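Local coordinates for flagella basal body P-ring formation protein FlgA (Salmonella typhimurium, PDB 3TEE), which takes part in assembling the flagellar P-ring in the periplasm, where it probably serves as a chaperone for the ring protein FlgI, at residues A5-W10 with R64-N69; R113-A118 with Q128-T133; T9-R14 with V53-R58; V147-N152 with A174-T179. All blocks are in the same frame, centred on the assembly; numbering follows the deposited sequence.

Contacts 1 and 3 share helix 2-14 and set it on neighbouring strands of one sheet, 62-79 and 53-59; their centres lie only about 5 Å apart, and backbone pairing such as Leu66 with Val55 ties them together. Contact 4 is at the far end of the elongated chain, its centre about 56 Å from that of contact 1, and joins two strands of a separate five-stranded sheet whose first and last strands also pair. Contact 2 lies between them, near the chain's centre, and brings two loop segments together. Contacts 1, 3 and 4 are buried: aliphatic in 1, aromatic against valine in 3, and valines with one methionine in 4. Contact 2 is half surface, with a glutamine at its outer margin.

Contact 1: A5-W10 with R64-N69; sequences AQLTTW and RYLQVN
Leu7 reaches from the helix segment 5-10 to Leu66 and Val68 of strand segment 64-69, and one methyl does the touching. Its CD1 lies 4.0 Å from Val68 CG1 and, less closely, 4.4 Å from Leu66 CD1, so the methyl meets two residues that rise from the same side of the strand. In Leu7, CG stands opposite the carbonyl carbon (chi1 -72°) and CD1 is trans to CA (chi2 165°), which carries this methyl toward the sheet. Val68 offers CG1, the branch opposite its carbonyl carbon. All three side chains are buried, and the join is purely van der Waals, modest in area, with the Leu7 and Val68 CA atoms still 9.1 Å apart. The outer sides are looser and mostly polar. On the helix, Thr9 is exposed, and Gln6, partly exposed, bonds through NE2 to the carbonyl of Glu37, next to the Cys36-Cys59 disulfide. On the strand, Tyr65 and Gln67 leave by the other surface, Gln67 beside Asn54. Helix 2-14 thus lies over one face of the antiparallel sheet: Val24 of strand 21-26 touches both Leu7 and Val68, Phe41 of strand 40-42 also packs on Leu7, and strand 53-59 pairs with 62-79 through Val53 and Val55.

Contact 2: R113-A118 with Q128-T133; sequences RQIQDA and QPVQLT
Ile115 and Val130 meet through a single pair of methyls, Ile115 CG2 and Val130 CG1, 4.1 Å apart, with the two side chains at about a right angle. In Ile115 the first torsion (chi1 62°) tucks CG1 between the backbone N and carbonyl carbon, which leaves CG2 as the branch that faces the other loop. Val130 adopts chi1 173° and so extends CG1, trans to its own nitrogen, to meet it. Farther out, Gln114 runs straight through chi2 (-179°) until its amide end lies beside Leu132 CD2. Leu132 starts off alongside the partner segment, and its extended side chain carries CD2 to Gln114. Ile115 also opens a type II turn closed by Ala118 N to Ile115 O at 3.2 Å, with Asp117 at positive phi. Both loops belong to the SAF-like P-ring chaperone region and flank its strand pair 118-120 and 135-137, where Ile135 and Val94 touch both Ile115 and Val130. Val130 is further held by backbone bonds to Val77 and Val109. With only aliphatic groups meeting at its buried end, the contact is probably driven by desolvation and shape rather than directional bonding, while the glutamine places its polar end at the exposed margin.

Contact 3: T9-R14 with V53-R58; sequences TWFSQR and VNVVAR
Phe11 carries this contact, meeting Val53 and Val55 with the far end of its ring. Its CZ is 3.5 Å from Val55 CG2, a methyl set at the ring edge near its plane, and 3.7 Å from Val53 CG2, which comes in obliquely. Val55 CG2 also lies 4.3 Å from Trp10 CZ3, so one methyl touches both neighbouring rings. These rings brace each other: Trp10 CE3 sits 3.7 Å above one face of the Phe11 ring, toward its rim, while Phe11 CE2 lies in plane at the edge of the indole. Trp10 CG is trans to its backbone N (chi1 -170°), whereas Phe11 CG stands beside its own N, opposite the carbonyl carbon, and this brings the successive side chains together on the sheet side of the helix. Arg14 then lays its CD 3.3 Å above one indole face, one turn along. Beyond this shell, Met43 packs on Trp10, Phe11 and Val53, and the Phe41 ring meets the indole at about 60°. The helix segment crosses strand segment 53-58 at 116°, its axis 12.7 Å away, a spacing bridged by the aromatic rings. Strand 53-59 itself pairs with strands 40-42 and 62-79, while Val22 and Val24 of strand 21-26 also contact Phe11 beneath helix 2-14.

Contact 4: V147-N152 with A174-T179; sequences VQVIAN and ARVRMT
Val147 and Val176 have the nearest CA atoms where strand segments 147-152 and 174-178 run at 101° to each other, their axes 8.8 Å apart at closest approach. Both belong to a five-stranded mixed sheet whose first and last strands also pair; strand 157-164 lies between them in strand order, so this contact packs across the buried side of the sheet instead of joining sheet neighbours. Val176 is the central residue. Its CG1, extended by chi1 180°, reaches Val147 CG2 at 3.6 Å and Val149 CG2 at 3.7 Å. Val149 comes at it tip to tip, whereas Val147 approaches obliquely and also meets Val176 CG2 at 3.8 Å. Ile196 on Val149, Ile194 on Val176 and Val184 on both Val149 and Met178 extend this aliphatic core, while Arg175, Arg177 and Gln148 leave by the outer surface. Met178, two residues on from Val176, completes the contact: with its CG beside the backbone N (chi1 -52°), the chain folds so that SD lies 4.3 Å from Val149 CG2.

Contact 1: A5-W10 with R64-N69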
loop_
_atom_site.group_PDB
_atom_site.type_symbol
_atom_site.label_atom_id
_atom_site.label_comp_id
_atom_site.label_asym_id
_atom_site.label_seq_id
_atom_site.Cartn_x
_atom_site.Cartn_y
_atom_site.Cartn_z
ATOM N N ALA A 5 -1.832 -33.271 -0.335
ATOM C CA ALA A 5 -1.930 -32.949 -1.771
ATOM C C ALA A 5 -3.029 -31.869 -2.001
ATOM O O ALA A 5 -2.828 -30.936 -2.764
ATOM C CB ALA A 5 -2.271 -34.215 -2.552
ATOM N N GLN A 6 -4.173 -32.009 -1.316
ATOM C CA GLN A 6 -5.284 -31.062 -1.420
ATOM C C GLN A 6 -4.892 -29.706 -0.866
ATOM O O GLN A 6 -5.099 -28.705 -1.549
ATOM C CB GLN A 6 -6.512 -31.617 -0.676
ATOM C CG GLN A 6 -7.151 -32.821 -1.372
ATOM C CD GLN A 6 -8.362 -33.346 -0.608
ATOM O OE1 GLN A 6 -8.665 -32.894 0.483
ATOM N NE2 GLN A 6 -9.064 -34.328 -1.143
ATOM N N LEU A 7 -4.303 -29.656 0.331
ATOM C CA LEU A 7 -3.834 -28.382 0.892
ATOM C C LEU A 7 -2.757 -27.749 0.017
ATOM O O LEU A 7 -2.778 -26.537 -0.142
ATOM C CB LEU A 7 -3.298 -28.535 2.334
ATOM C CG LEU A 7 -4.374 -28.790 3.418
ATOM C CD1 LEU A 7 -3.727 -29.287 4.684
ATOM C CD2 LEU A 7 -5.216 -27.528 3.682
ATOM N N THR A 8 -1.807 -28.557 -0.518
ATOM C CA THR A 8 -0.737 -28.050 -1.405
ATOM C C THR A 8 -1.341 -27.396 -2.661
ATOM O O THR A 8 -0.942 -26.286 -3.031
ATOM C CB THR A 8 0.285 -29.164 -1.732
ATOM O OG1 THR A 8 0.903 -29.591 -0.499
ATOM C CG2 THR A 8 1.350 -28.701 -2.750
ATOM N N THR A 9 -2.302 -28.079 -3.297
ATOM C CA THR A 9 -3.019 -27.541 -4.461
ATOM C C THR A 9 -3.840 -26.294 -4.047
ATOM O O THR A 9 -3.818 -25.281 -4.752
ATOM C CB THR A 9 -3.888 -28.646 -5.136
ATOM O OG1 THR A 9 -3.019 -29.642 -5.669
ATOM C CG2 THR A 9 -4.774 -28.097 -6.271
ATOM N N TRP A 10 -4.555 -26.359 -2.914
ATOM C CA TRP A 10 -5.359 -25.213 -2.488
ATOM C C TRP A 10 -4.493 -23.948 -2.279
ATOM O O TRP A 10 -4.776 -22.908 -2.888
ATOM C CB TRP A 10 -6.182 -25.555 -1.236
ATOM C CG TRP A 10 -7.203 -24.526 -0.867
ATOM C CD1 TRP A 10 -8.403 -24.303 -1.478
ATOM C CD2 TRP A 10 -7.186 -23.707 0.299
ATOM N NE1 TRP A 10 -9.114 -23.346 -0.788
ATOM C CE2 TRP A 10 -8.380 -22.944 0.296
ATOM C CE3 TRP A 10 -6.261 -23.523 1.345
ATOM C CZ2 TRP A 10 -8.698 -22.044 1.319
ATOM C CZ3 TRP A 10 -6.563 -22.598 2.343
ATOM C CH2 TRP A 10 -7.764 -21.865 2.314
ATOM N N ARG A 64 -12.916 -28.843 11.365
ATOM C CA ARG A 64 -11.559 -29.005 11.900
ATOM C C ARG A 64 -10.795 -27.718 11.812
ATOM O O ARG A 64 -10.943 -26.999 10.817
ATOM C CB ARG A 64 -10.770 -30.076 11.115
ATOM C CG ARG A 64 -11.491 -31.437 10.979
ATOM C CD ARG A 64 -11.776 -32.108 12.312
ATOM N NE ARG A 64 -12.206 -33.490 12.110
ATOM C CZ ARG A 64 -12.104 -34.449 13.020
ATOM N NH1 ARG A 64 -11.609 -34.183 14.222
ATOM N NH2 ARG A 64 -12.484 -35.685 12.732
ATOM N N TYR A 65 -9.945 -27.444 12.826
ATOM C CA TYR A 65 -9.054 -26.285 12.829
ATOM C C TYR A 65 -7.662 -26.849 12.613
ATOM O O TYR A 65 -7.091 -27.458 13.527
ATOM C CB TYR A 65 -9.095 -25.504 14.160
ATOM C CG TYR A 65 -10.401 -24.843 14.541
ATOM C CD1 TYR A 65 -11.265 -24.343 13.568
ATOM C CD2 TYR A 65 -10.725 -24.615 15.875
ATOM C CE1 TYR A 65 -12.454 -23.692 13.918
ATOM C CE2 TYR A 65 -11.891 -23.939 16.235
ATOM C CZ TYR A 65 -12.758 -23.489 15.253
ATOM O OH TYR A 65 -13.922 -22.850 15.610
ATOM N N LEU A 66 -7.141 -26.723 11.398
ATOM C CA LEU A 66 -5.827 -27.259 11.085
ATOM C C LEU A 66 -4.762 -26.192 11.222
ATOM O O LEU A 66 -5.007 -25.026 10.911
ATOM C CB LEU A 66 -5.780 -27.882 9.667
ATOM C CG LEU A 66 -6.906 -28.861 9.274
ATOM C CD1 LEU A 66 -6.713 -29.329 7.852
ATOM C CD2 LEU A 66 -6.983 -30.088 10.233
ATOM N N GLN A 67 -3.585 -26.581 11.706
ATOM C CA GLN A 67 -2.468 -25.650 11.788
ATOM C C GLN A 67 -1.492 -26.119 10.740
ATOM O O GLN A 67 -1.129 -27.297 10.708
ATOM C CB GLN A 67 -1.806 -25.644 13.172
ATOM C CG GLN A 67 -2.702 -25.123 14.304
ATOM C CD GLN A 67 -1.945 -25.161 15.607
ATOM O OE1 GLN A 67 -1.525 -26.226 16.087
ATOM N NE2 GLN A 67 -1.679 -23.989 16.157
ATOM N N VAL A 68 -1.144 -25.228 9.812
ATOM C CA VAL A 68 -0.231 -25.597 8.731
ATOM C C VAL A 68 0.879 -24.549 8.632
ATOM O O VAL A 68 0.692 -23.400 9.010
ATOM C CB VAL A 68 -0.915 -25.796 7.334
ATOM C CG1 VAL A 68 -2.014 -26.863 7.365
ATOM C CG2 VAL A 68 -1.454 -24.480 6.781
ATOM N N ASN A 69 1.994 -24.951 8.085
ATOM C CA ASN A 69 3.073 -24.040 7.749
ATOM C C ASN A 69 3.108 -24.002 6.205
ATOM O O ASN A 69 3.145 -25.043 5.552
ATOM C CB ASN A 69 4.420 -24.494 8.315
ATOM C CG ASN A 69 5.533 -23.562 7.860
ATOM O OD1 ASN A 69 6.238 -23.839 6.898
ATOM N ND2 ASN A 69 5.595 -22.372 8.424
#

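Contact 2: R113-A118 with Q128-T133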
loop_
_atom_site.group_PDB
_atom_site.type_symbol
_atom_site.label_atom_id
_atom_site.label_comp_id
_atom_site.label_asym_id
_atom_site.label_seq_id
_atom_site.Cartn_x
_atom_site.Cartn_y
_atom_site.Cartn_z
ATOM N N ARG A 113 4.928 -2.144 -8.863
ATOM C CA ARG A 113 4.054 -1.004 -9.191
ATOM C C ARG A 113 3.732 -0.161 -7.954
ATOM O O ARG A 113 3.593 1.055 -8.086
ATOM C CB ARG A 113 2.771 -1.472 -9.905
ATOM C CG ARG A 113 3.047 -2.112 -11.269
ATOM C CD ARG A 113 1.782 -2.570 -11.967
ATOM N NE ARG A 113 1.321 -3.879 -11.494
ATOM C CZ ARG A 113 0.299 -4.064 -10.662
ATOM N NH1 ARG A 113 -0.365 -3.024 -10.170
ATOM N NH2 ARG A 113 -0.048 -5.291 -10.292
ATOM N N GLN A 114 3.685 -0.787 -6.752
ATOM C CA GLN A 114 3.432 -0.098 -5.473
ATOM C C GLN A 114 4.525 0.935 -5.117
ATOM O O GLN A 114 4.280 1.787 -4.266
ATOM C CB GLN A 114 3.321 -1.098 -4.295
ATOM C CG GLN A 114 2.298 -2.240 -4.420
ATOM C CD GLN A 114 2.309 -3.102 -3.168
ATOM O OE1 GLN A 114 2.019 -2.612 -2.066
ATOM N NE2 GLN A 114 2.669 -4.406 -3.290
ATOM N N ILE A 115 5.740 0.822 -5.703
ATOM C CA ILE A 115 6.860 1.729 -5.413
ATOM C C ILE A 115 7.017 2.894 -6.409
ATOM O O ILE A 115 7.994 3.641 -6.346
ATOM C CB ILE A 115 8.197 1.028 -4.978
ATOM C CG1 ILE A 115 8.792 0.092 -6.054
ATOM C CG2 ILE A 115 8.022 0.284 -3.661
ATOM C CD1 ILE A 115 9.464 0.777 -7.299
ATOM N N GLN A 116 6.046 3.046 -7.327
ATOM C CA GLN A 116 6.021 4.153 -8.286
ATOM C C GLN A 116 5.805 5.453 -7.500
ATOM O O GLN A 116 4.945 5.503 -6.623
ATOM C CB GLN A 116 4.909 3.947 -9.328
ATOM C CG GLN A 116 5.255 2.896 -10.388
ATOM C CD GLN A 116 4.180 2.762 -11.442
ATOM O OE1 GLN A 116 3.586 3.748 -11.901
ATOM N NE2 GLN A 116 3.932 1.536 -11.877
ATOM N N ASP A 117 6.652 6.453 -7.735
ATOM C CA ASP A 117 6.636 7.736 -7.007
ATOM C C ASP A 117 6.842 7.627 -5.470
ATOM O O ASP A 117 6.436 8.523 -4.729
ATOM C CB ASP A 117 5.421 8.618 -7.384
ATOM C CG ASP A 117 5.657 9.431 -8.634
ATOM O OD1 ASP A 117 6.377 10.450 -8.551
ATOM O OD2 ASP A 117 5.151 9.030 -9.707
ATOM N N ALA A 118 7.474 6.532 -5.001
ATOM C CA ALA A 118 7.765 6.346 -3.581
ATOM C C ALA A 118 9.086 7.016 -3.244
ATOM O O ALA A 118 9.946 7.182 -4.108
ATOM C CB ALA A 118 7.810 4.872 -3.235
ATOM N N GLN A 128 18.221 -4.995 1.342
ATOM C CA GLN A 128 17.110 -4.778 2.275
ATOM C C GLN A 128 15.729 -4.959 1.587
ATOM O O GLN A 128 15.467 -4.276 0.609
ATOM C CB GLN A 128 17.208 -3.340 2.812
ATOM C CG GLN A 128 16.515 -3.076 4.126
ATOM C CD GLN A 128 17.234 -2.067 5.001
ATOM O OE1 GLN A 128 18.135 -1.295 4.582
ATOM N NE2 GLN A 128 16.818 -2.036 6.250
ATOM N N PRO A 129 14.797 -5.779 2.121
ATOM C CA PRO A 129 13.436 -5.794 1.555
ATOM C C PRO A 129 12.789 -4.424 1.792
ATOM O O PRO A 129 12.996 -3.794 2.854
ATOM C CB PRO A 129 12.718 -6.880 2.379
ATOM C CG PRO A 129 13.816 -7.714 2.967
ATOM C CD PRO A 129 14.906 -6.712 3.262
ATOM N N VAL A 130 12.069 -3.929 0.787
ATOM C CA VAL A 130 11.412 -2.628 0.876
ATOM C C VAL A 130 10.079 -2.815 1.606
ATOM O O VAL A 130 9.179 -3.497 1.093
ATOM C CB VAL A 130 11.242 -1.950 -0.509
ATOM C CG1 VAL A 130 10.404 -0.668 -0.406
ATOM C CG2 VAL A 130 12.607 -1.657 -1.148
ATOM N N GLN A 131 9.972 -2.242 2.804
ATOM C CA GLN A 131 8.729 -2.301 3.593
ATOM C C GLN A 131 7.952 -1.009 3.454
ATOM O O GLN A 131 8.553 0.051 3.284
ATOM C CB GLN A 131 9.013 -2.590 5.063
ATOM C CG GLN A 131 9.644 -3.959 5.309
ATOM C CD GLN A 131 10.159 -4.011 6.726
ATOM O OE1 GLN A 131 11.338 -3.760 6.984
ATOM N NE2 GLN A 131 9.283 -4.316 7.678
ATOM N N LEU A 132 6.611 -1.090 3.497
ATOM C CA LEU A 132 5.718 0.088 3.418
ATOM C C LEU A 132 6.020 1.139 4.509
ATOM O O LEU A 132 5.929 2.336 4.243
ATOM C CB LEU A 132 4.237 -0.333 3.440
ATOM C CG LEU A 132 3.710 -1.069 2.197
ATOM C CD1 LEU A 132 2.309 -1.587 2.440
ATOM C CD2 LEU A 132 3.691 -0.156 0.971
ATOM N N THR A 133 6.464 0.694 5.697
ATOM C CA THR A 133 6.866 1.589 6.796
ATOM C C THR A 133 8.147 2.395 6.501
ATOM O O THR A 133 8.413 3.362 7.211
ATOM C CB THR A 133 7.026 0.801 8.107
ATOM O OG1 THR A 133 7.842 -0.358 7.882
ATOM C CG2 THR A 133 5.689 0.407 8.722
#

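Contact 3: T9-R14 with V53-R58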
loop_
_atom_site.group_PDB
_atom_site.type_symbol
_atom_site.label_atom_id
_atom_site.label_comp_id
_atom_site.label_asym_id
_atom_site.label_seq_id
_atom_site.Cartn_x
_atom_site.Cartn_y
_atom_site.Cartn_z
ATOM N N THR A 9 -2.302 -28.079 -3.297
ATOM C CA THR A 9 -3.019 -27.541 -4.461
ATOM C C THR A 9 -3.840 -26.294 -4.047
ATOM O O THR A 9 -3.818 -25.281 -4.752
ATOM C CB THR A 9 -3.888 -28.646 -5.136
ATOM O OG1 THR A 9 -3.019 -29.642 -5.669
ATOM C CG2 THR A 9 -4.774 -28.097 -6.271
ATOM N N TRP A 10 -4.555 -26.359 -2.914
ATOM C CA TRP A 10 -5.359 -25.213 -2.488
ATOM C C TRP A 10 -4.493 -23.948 -2.279
ATOM O O TRP A 10 -4.776 -22.908 -2.888
ATOM C CB TRP A 10 -6.182 -25.555 -1.236
ATOM C CG TRP A 10 -7.203 -24.526 -0.867
ATOM C CD1 TRP A 10 -8.403 -24.303 -1.478
ATOM C CD2 TRP A 10 -7.186 -23.707 0.299
ATOM N NE1 TRP A 10 -9.114 -23.346 -0.788
ATOM C CE2 TRP A 10 -8.380 -22.944 0.296
ATOM C CE3 TRP A 10 -6.261 -23.523 1.345
ATOM C CZ2 TRP A 10 -8.698 -22.044 1.319
ATOM C CZ3 TRP A 10 -6.563 -22.598 2.343
ATOM C CH2 TRP A 10 -7.764 -21.865 2.314
ATOM N N PHE A 11 -3.424 -24.044 -1.485
ATOM C CA PHE A 11 -2.553 -22.875 -1.273
ATOM C C PHE A 11 -1.838 -22.446 -2.536
ATOM O O PHE A 11 -1.672 -21.248 -2.717
ATOM C CB PHE A 11 -1.534 -23.103 -0.149
ATOM C CG PHE A 11 -2.141 -22.900 1.217
ATOM C CD1 PHE A 11 -2.302 -21.613 1.741
ATOM C CD2 PHE A 11 -2.514 -23.989 1.998
ATOM C CE1 PHE A 11 -2.858 -21.423 3.010
ATOM C CE2 PHE A 11 -3.086 -23.797 3.260
ATOM C CZ PHE A 11 -3.222 -22.518 3.768
ATOM N N SER A 12 -1.404 -23.399 -3.404
ATOM C CA SER A 12 -0.765 -23.050 -4.702
ATOM C C SER A 12 -1.721 -22.163 -5.548
ATOM O O SER A 12 -1.310 -21.128 -6.072
ATOM C CB SER A 12 -0.426 -24.321 -5.494
ATOM O OG SER A 12 0.648 -25.030 -4.889
ATOM N N GLN A 13 -2.970 -22.604 -5.719
ATOM C CA GLN A 13 -4.000 -21.869 -6.494
ATOM C C GLN A 13 -4.311 -20.513 -5.818
ATOM O O GLN A 13 -4.360 -19.491 -6.500
ATOM C CB GLN A 13 -5.287 -22.696 -6.636
ATOM C CG GLN A 13 -5.099 -23.879 -7.599
ATOM C CD GLN A 13 -6.208 -24.903 -7.612
ATOM O OE1 GLN A 13 -7.115 -24.878 -6.777
ATOM N NE2 GLN A 13 -6.125 -25.868 -8.546
ATOM N N ARG A 14 -4.477 -20.509 -4.485
ATOM C CA ARG A 14 -4.731 -19.261 -3.736
ATOM C C ARG A 14 -3.599 -18.234 -3.908
ATOM O O ARG A 14 -3.843 -17.020 -3.885
ATOM C CB ARG A 14 -4.823 -19.559 -2.246
ATOM C CG ARG A 14 -6.177 -19.992 -1.824
ATOM C CD ARG A 14 -6.175 -20.228 -0.334
ATOM N NE ARG A 14 -6.070 -19.002 0.466
ATOM C CZ ARG A 14 -7.081 -18.188 0.749
ATOM N NH1 ARG A 14 -8.294 -18.428 0.264
ATOM N NH2 ARG A 14 -6.882 -17.112 1.495
ATOM N N VAL A 53 -0.252 -20.716 9.466
ATOM C CA VAL A 53 -1.631 -20.270 9.318
ATOM C C VAL A 53 -2.618 -21.296 9.848
ATOM O O VAL A 53 -2.302 -22.478 9.943
ATOM C CB VAL A 53 -1.978 -19.830 7.864
ATOM C CG1 VAL A 53 -1.089 -18.665 7.380
ATOM C CG2 VAL A 53 -1.904 -21.000 6.895
ATOM N N ASN A 54 -3.839 -20.847 10.136
ATOM C CA ASN A 54 -4.886 -21.756 10.572
ATOM C C ASN A 54 -5.833 -21.954 9.395
ATOM O O ASN A 54 -6.202 -20.986 8.725
ATOM C CB ASN A 54 -5.641 -21.198 11.796
ATOM C CG ASN A 54 -4.746 -21.009 13.012
ATOM O OD1 ASN A 54 -3.997 -21.905 13.415
ATOM N ND2 ASN A 54 -4.804 -19.830 13.619
ATOM N N VAL A 55 -6.187 -23.205 9.119
ATOM C CA VAL A 55 -7.119 -23.533 8.035
ATOM C C VAL A 55 -8.307 -24.248 8.640
ATOM O O VAL A 55 -8.120 -25.237 9.350
ATOM C CB VAL A 55 -6.457 -24.419 6.949
ATOM C CG1 VAL A 55 -7.484 -24.899 5.909
ATOM C CG2 VAL A 55 -5.305 -23.689 6.274
ATOM N N VAL A 56 -9.517 -23.799 8.296
ATOM C CA VAL A 56 -10.739 -24.462 8.702
ATOM C C VAL A 56 -11.024 -25.505 7.607
ATOM O O VAL A 56 -10.977 -25.180 6.422
ATOM C CB VAL A 56 -11.917 -23.476 8.917
ATOM C CG1 VAL A 56 -13.220 -24.235 9.192
ATOM C CG2 VAL A 56 -11.602 -22.522 10.075
ATOM N N ALA A 57 -11.239 -26.760 8.003
ATOM C CA ALA A 57 -11.541 -27.836 7.052
ATOM C C ALA A 57 -12.882 -28.415 7.454
ATOM O O ALA A 57 -13.031 -28.939 8.569
ATOM C CB ALA A 57 -10.455 -28.908 7.088
ATOM N N ARG A 58 -13.885 -28.261 6.581
ATOM C CA ARG A 58 -15.230 -28.721 6.905
ATOM C C ARG A 58 -15.596 -29.980 6.170
ATOM O O ARG A 58 -15.292 -30.100 4.995
ATOM C CB ARG A 58 -16.285 -27.644 6.573
ATOM C CG ARG A 58 -16.285 -26.430 7.508
ATOM C CD ARG A 58 -17.469 -25.537 7.142
ATOM N NE ARG A 58 -17.687 -24.438 8.086
ATOM C CZ ARG A 58 -17.010 -23.298 8.074
ATOM N NH1 ARG A 58 -17.279 -22.350 8.961
ATOM N NH2 ARG A 58 -16.045 -23.101 7.186
#

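Contact 4: V147-N152 with A174-T179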
loop_
_atom_site.group_PDB
_atom_site.type_symbol
_atom_site.label_atom_id
_atom_site.label_comp_id
_atom_site.label_asym_id
_atom_site.label_seq_id
_atom_site.Cartn_x
_atom_site.Cartn_y
_atom_site.Cartn_z
ATOM N N VAL A 147 1.970 27.814 -5.847
ATOM C CA VAL A 147 0.917 26.861 -6.230
ATOM C C VAL A 147 -0.314 27.613 -6.709
ATOM O O VAL A 147 -0.443 28.811 -6.452
ATOM C CB VAL A 147 0.541 25.884 -5.084
ATOM C CG1 VAL A 147 1.687 24.929 -4.752
ATOM C CG2 VAL A 147 0.073 26.637 -3.838
ATOM N N GLN A 148 -1.232 26.892 -7.351
ATOM C CA GLN A 148 -2.483 27.440 -7.841
ATOM C C GLN A 148 -3.615 26.861 -7.010
ATOM O O GLN A 148 -3.702 25.644 -6.826
ATOM C CB GLN A 148 -2.690 27.118 -9.343
ATOM C CG GLN A 148 -1.893 28.013 -10.292
ATOM C CD GLN A 148 -2.534 29.361 -10.538
ATOM O OE1 GLN A 148 -1.916 30.406 -10.325
ATOM N NE2 GLN A 148 -3.771 29.373 -11.027
ATOM N N VAL A 149 -4.453 27.745 -6.478
ATOM C CA VAL A 149 -5.630 27.367 -5.704
ATOM C C VAL A 149 -6.824 27.495 -6.653
ATOM O O VAL A 149 -7.022 28.549 -7.264
ATOM C CB VAL A 149 -5.803 28.224 -4.423
ATOM C CG1 VAL A 149 -7.127 27.915 -3.732
ATOM C CG2 VAL A 149 -4.633 28.026 -3.461
ATOM N N ILE A 150 -7.594 26.421 -6.779
ATOM C CA ILE A 150 -8.763 26.347 -7.644
ATOM C C ILE A 150 -9.972 25.986 -6.799
ATOM O O ILE A 150 -10.062 24.874 -6.280
ATOM C CB ILE A 150 -8.545 25.348 -8.827
ATOM C CG1 ILE A 150 -7.269 25.705 -9.643
ATOM C CG2 ILE A 150 -9.797 25.258 -9.728
ATOM C CD1 ILE A 150 -6.780 24.622 -10.643
ATOM N N ALA A 151 -10.905 26.929 -6.673
ATOM C CA ALA A 151 -12.147 26.724 -5.943
ATOM C C ALA A 151 -13.327 26.766 -6.912
ATOM O O ALA A 151 -13.378 27.646 -7.768
ATOM C CB ALA A 151 -12.297 27.764 -4.854
ATOM N N ASN A 152 -14.237 25.779 -6.814
ATOM C CA ASN A 152 -15.411 25.645 -7.684
ATOM C C ASN A 152 -16.660 25.174 -6.932
ATOM O O ASN A 152 -16.557 24.361 -6.008
ATOM C CB ASN A 152 -15.106 24.704 -8.848
ATOM C CG ASN A 152 -14.588 25.403 -10.081
ATOM O OD1 ASN A 152 -13.402 25.730 -10.192
ATOM N ND2 ASN A 152 -15.467 25.628 -11.051
ATOM N N ALA A 174 -3.138 20.488 1.627
ATOM C CA ALA A 174 -2.065 21.479 1.599
ATOM C C ALA A 174 -2.623 22.839 1.983
ATOM O O ALA A 174 -3.693 23.232 1.515
ATOM C CB ALA A 174 -1.405 21.545 0.233
ATOM N N ARG A 175 -1.924 23.514 2.898
ATOM C CA ARG A 175 -2.259 24.856 3.337
ATOM C C ARG A 175 -1.459 25.766 2.427
ATOM O O ARG A 175 -0.343 25.425 2.014
ATOM C CB ARG A 175 -1.935 25.081 4.825
ATOM C CG ARG A 175 -2.755 24.182 5.759
ATOM C CD ARG A 175 -2.363 24.300 7.230
ATOM N NE ARG A 175 -0.922 24.491 7.454
ATOM C CZ ARG A 175 -0.021 23.514 7.537
ATOM N NH1 ARG A 175 -0.392 22.243 7.406
ATOM N NH2 ARG A 175 1.260 23.801 7.745
ATOM N N VAL A 176 -2.086 26.855 2.015
ATOM C CA VAL A 176 -1.516 27.775 1.044
ATOM C C VAL A 176 -1.633 29.186 1.572
ATOM O O VAL A 176 -2.737 29.647 1.882
ATOM C CB VAL A 176 -2.239 27.633 -0.340
ATOM C CG1 VAL A 176 -1.660 28.590 -1.370
ATOM C CG2 VAL A 176 -2.203 26.199 -0.859
ATOM N N ARG A 177 -0.501 29.888 1.635
ATOM C CA ARG A 177 -0.532 31.276 2.048
ATOM C C ARG A 177 -0.772 32.135 0.797
ATOM O O ARG A 177 -0.005 32.072 -0.167
ATOM C CB ARG A 177 0.779 31.651 2.760
ATOM C CG ARG A 177 0.835 33.082 3.248
ATOM C CD ARG A 177 2.235 33.430 3.758
ATOM N NE ARG A 177 2.201 34.787 4.294
ATOM C CZ ARG A 177 2.335 35.891 3.567
ATOM N NH1 ARG A 177 2.622 35.815 2.271
ATOM N NH2 ARG A 177 2.212 37.076 4.133
ATOM N N MET A 178 -1.862 32.895 0.801
ATOM C CA MET A 178 -2.178 33.857 -0.261
ATOM C C MET A 178 -1.274 35.082 -0.055
ATOM O O MET A 178 -0.726 35.268 1.041
ATOM C CB MET A 178 -3.669 34.260 -0.220
ATOM C CG MET A 178 -4.614 33.063 -0.200
ATOM S SD MET A 178 -4.194 31.801 -1.421
ATOM C CE MET A 178 -5.096 32.394 -2.738
ATOM N N THR A 179 -1.118 35.915 -1.095
ATOM C CA THR A 179 -0.247 37.094 -1.068
ATOM C C THR A 179 -0.443 38.042 0.130
ATOM O O THR A 179 0.543 38.566 0.646
ATOM C CB THR A 179 -0.165 37.762 -2.458
ATOM O OG1 THR A 179 0.923 38.689 -2.463
ATOM C CG2 THR A 179 -1.469 38.458 -2.866
#